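Single-strand binding protein (PDB 1Z9F) probably binds single-stranded DNA, working as a homotetramer. Local coordinates at residues Phe16-Leu21 / Leu88-Met93. Numbering follows the deposited sequence. Where two conformers were deposited one is given.
Sequences FNKIIL and LVEGEM
Strand segments 16-21 and 88-93 run antiparallel with a marked twist, 137° between their directions, and Ile19 with Gly91 and Leu21 with Val89 form the hydrogen-bonded pairs, Ile20 with Glu90 the non-hydrogen-bonded pair between them. Ile19 N reaches Gly91 O at 2.8 Å and Leu21 O takes Val89 N at 2.7 Å; the return bonds close both rings. Past Lys18 and Glu92 the backbones draw apart, and the Asn17 amide spans the wider gap. With CG anti to the backbone N (chi1 175°) it faces the other strand and grips the main chain of Met93 at both ends: OD1 accepts Met93 N at 2.9 Å, while ND2 gives an almost straight bond (173°) to Met93 O at 2.8 Å. Met93 O lies in the amide plane, and the two bonds together fix the amide's rotation. CG of Glu92 lies 3.2 Å from Asn17 O, while the Glu92 carboxylate forms a salt bridge with Arg94. On the face of Ile20 and Glu90, the bend at chi2 of Lys18 brings NZ back to the Glu90 carboxylate in a salt bridge; the modelled separation is too short to trust. Ile20 lies alongside Glu90, CG1 4.0 Å from Glu90 CG. The other face carries Ile19, Leu21 and Val89; Leu21 meets Phe65 and Val89 meets Ile67, while CD1 of Ile19 lies 4.2 Å from Met93 SD. Segment 16-21 also pairs antiparallel with a strand of the second subunit, continuing the sheet across the interface. Here strand 16-33 meets strand 86-96, the closing seam of the five-stranded OB-fold barrel (order 1-2-3-5-4) of the SSB family.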
loop_
_atom_site.group_PDB
_atom_site.type_symbol
_atom_site.label_atom_id
_atom_site.label_comp_id
_atom_site.label_asym_id
_atom_site.label_seq_id
_atom_site.Cartn_x
_atom_site.Cartn_y
_atom_site.Cartn_z
ATOM N N PHE A 16 1.692 11.571 -4.618
ATOM C CA PHE A 16 0.460 10.836 -4.808
ATOM C C PHE A 16 0.532 9.526 -4.083
ATOM O O PHE A 16 1.554 8.898 -4.041
ATOM C CB PHE A 16 0.200 10.602 -6.298
ATOM C CG PHE A 16 -1.148 9.998 -6.601
ATOM C CD1 PHE A 16 -2.302 10.716 -6.357
ATOM C CD2 PHE A 16 -1.265 8.726 -7.128
ATOM C CE1 PHE A 16 -3.545 10.202 -6.633
ATOM C CE2 PHE A 16 -2.510 8.190 -7.408
ATOM C CZ PHE A 16 -3.667 8.952 -7.144
ATOM N N ASN A 17 -0.566 9.109 -3.492
ATOM C CA ASN A 17 -0.560 7.891 -2.701
ATOM C C ASN A 17 -1.948 7.305 -2.772
ATOM O O ASN A 17 -2.849 7.851 -2.216
ATOM C CB ASN A 17 -0.164 8.228 -1.266
ATOM C CG ASN A 17 -0.238 7.054 -0.333
ATOM O OD1 ASN A 17 -1.013 6.124 -0.531
ATOM N ND2 ASN A 17 0.563 7.112 0.740
ATOM N N LYS A 18 -2.112 6.202 -3.493
ATOM C CA LYS A 18 -3.409 5.631 -3.676
ATOM C C LYS A 18 -3.332 4.146 -3.576
ATOM O O LYS A 18 -2.521 3.508 -4.274
ATOM C CB LYS A 18 -3.869 6.013 -5.066
ATOM C CG LYS A 18 -5.287 5.727 -5.390
ATOM C CD LYS A 18 -6.100 6.153 -4.342
ATOM C CE LYS A 18 -7.498 6.389 -4.694
ATOM N NZ LYS A 18 -8.141 7.015 -3.463
ATOM N N ILE A 19 -4.181 3.569 -2.731
ATOM C CA ILE A 19 -4.260 2.115 -2.681
ATOM C C ILE A 19 -5.721 1.650 -2.848
ATOM O O ILE A 19 -6.615 2.220 -2.295
ATOM C CB ILE A 19 -3.540 1.500 -1.425
ATOM C CG1 ILE A 19 -3.428 -0.023 -1.596
ATOM C CG2 ILE A 19 -4.249 1.839 -0.128
ATOM C CD1 ILE A 19 -2.510 -0.659 -0.673
ATOM N N ILE A 20 -5.913 0.622 -3.671
ATOM C CA ILE A 20 -7.202 0.008 -3.912
ATOM C C ILE A 20 -7.033 -1.482 -3.715
ATOM O O ILE A 20 -6.223 -2.116 -4.390
ATOM C CB ILE A 20 -7.699 0.260 -5.324
ATOM C CG1 ILE A 20 -7.733 1.762 -5.584
ATOM C CG2 ILE A 20 -9.043 -0.421 -5.536
ATOM C CD1 ILE A 20 -7.965 2.132 -7.010
ATOM N N LEU A 21 -7.814 -2.018 -2.783
ATOM C CA LEU A 21 -7.724 -3.419 -2.366
ATOM C C LEU A 21 -9.121 -3.967 -2.435
ATOM O O LEU A 21 -10.068 -3.226 -2.204
ATOM C CB LEU A 21 -7.222 -3.523 -0.921
ATOM C CG LEU A 21 -5.869 -2.852 -0.659
ATOM C CD1 LEU A 21 -5.608 -2.702 0.784
ATOM C CD2 LEU A 21 -4.749 -3.607 -1.346
ATOM N N LEU A 88 -14.366 -3.667 -1.172
ATOM C CA LEU A 88 -13.419 -2.837 -1.870
ATOM C C LEU A 88 -12.982 -1.803 -0.874
ATOM O O LEU A 88 -13.808 -1.250 -0.156
ATOM C CB LEU A 88 -14.060 -2.143 -3.071
ATOM C CG LEU A 88 -13.042 -1.302 -3.853
ATOM C CD1 LEU A 88 -13.232 -1.536 -5.307
ATOM C CD2 LEU A 88 -13.054 0.205 -3.521
ATOM N N VAL A 89 -11.687 -1.550 -0.807
ATOM C CA VAL A 89 -11.177 -0.458 -0.015
ATOM C C VAL A 89 -10.326 0.455 -0.877
ATOM O O VAL A 89 -9.390 0.023 -1.524
ATOM C CB VAL A 89 -10.380 -0.969 1.206
ATOM C CG1 VAL A 89 -9.590 0.155 1.856
ATOM C CG2 VAL A 89 -11.339 -1.614 2.224
ATOM N N GLU A 90 -10.665 1.730 -0.855
ATOM C CA GLU A 90 -9.878 2.740 -1.492
ATOM C C GLU A 90 -9.331 3.691 -0.441
ATOM O O GLU A 90 -10.054 4.181 0.411
ATOM C CB GLU A 90 -10.738 3.520 -2.460
ATOM C CG GLU A 90 -9.905 4.327 -3.361
ATOM C CD GLU A 90 -10.677 5.257 -4.122
ATOM O OE1 GLU A 90 -11.799 4.893 -4.497
ATOM O OE2 GLU A 90 -10.175 6.362 -4.380
ATOM N N GLY A 91 -8.043 3.966 -0.490
ATOM C CA GLY A 91 -7.526 4.976 0.385
ATOM C C GLY A 91 -6.058 5.220 0.211
ATOM O O GLY A 91 -5.544 5.165 -0.901
ATOM N N GLU A 92 -5.389 5.518 1.332
ATOM C CA GLU A 92 -3.973 5.807 1.294
ATOM C C GLU A 92 -3.198 4.823 2.087
ATOM O O GLU A 92 -3.668 4.298 3.082
ATOM C CB GLU A 92 -3.708 7.206 1.776
ATOM C CG GLU A 92 -4.018 8.223 0.750
ATOM C CD GLU A 92 -3.781 9.619 1.260
ATOM O OE1 GLU A 92 -3.418 9.722 2.456
ATOM O OE2 GLU A 92 -3.979 10.603 0.484
ATOM N N MET A 93 -2.004 4.526 1.615
ATOM C CA MET A 93 -1.151 3.594 2.329
ATOM C C MET A 93 -0.294 4.444 3.249
ATOM O O MET A 93 0.572 5.191 2.798
ATOM C CB MET A 93 -0.337 2.750 1.351
ATOM C CG MET A 93 0.440 1.580 1.999
ATOM S SD MET A 93 -0.590 0.410 2.918
ATOM C CE MET A 93 -0.151 0.754 4.556
#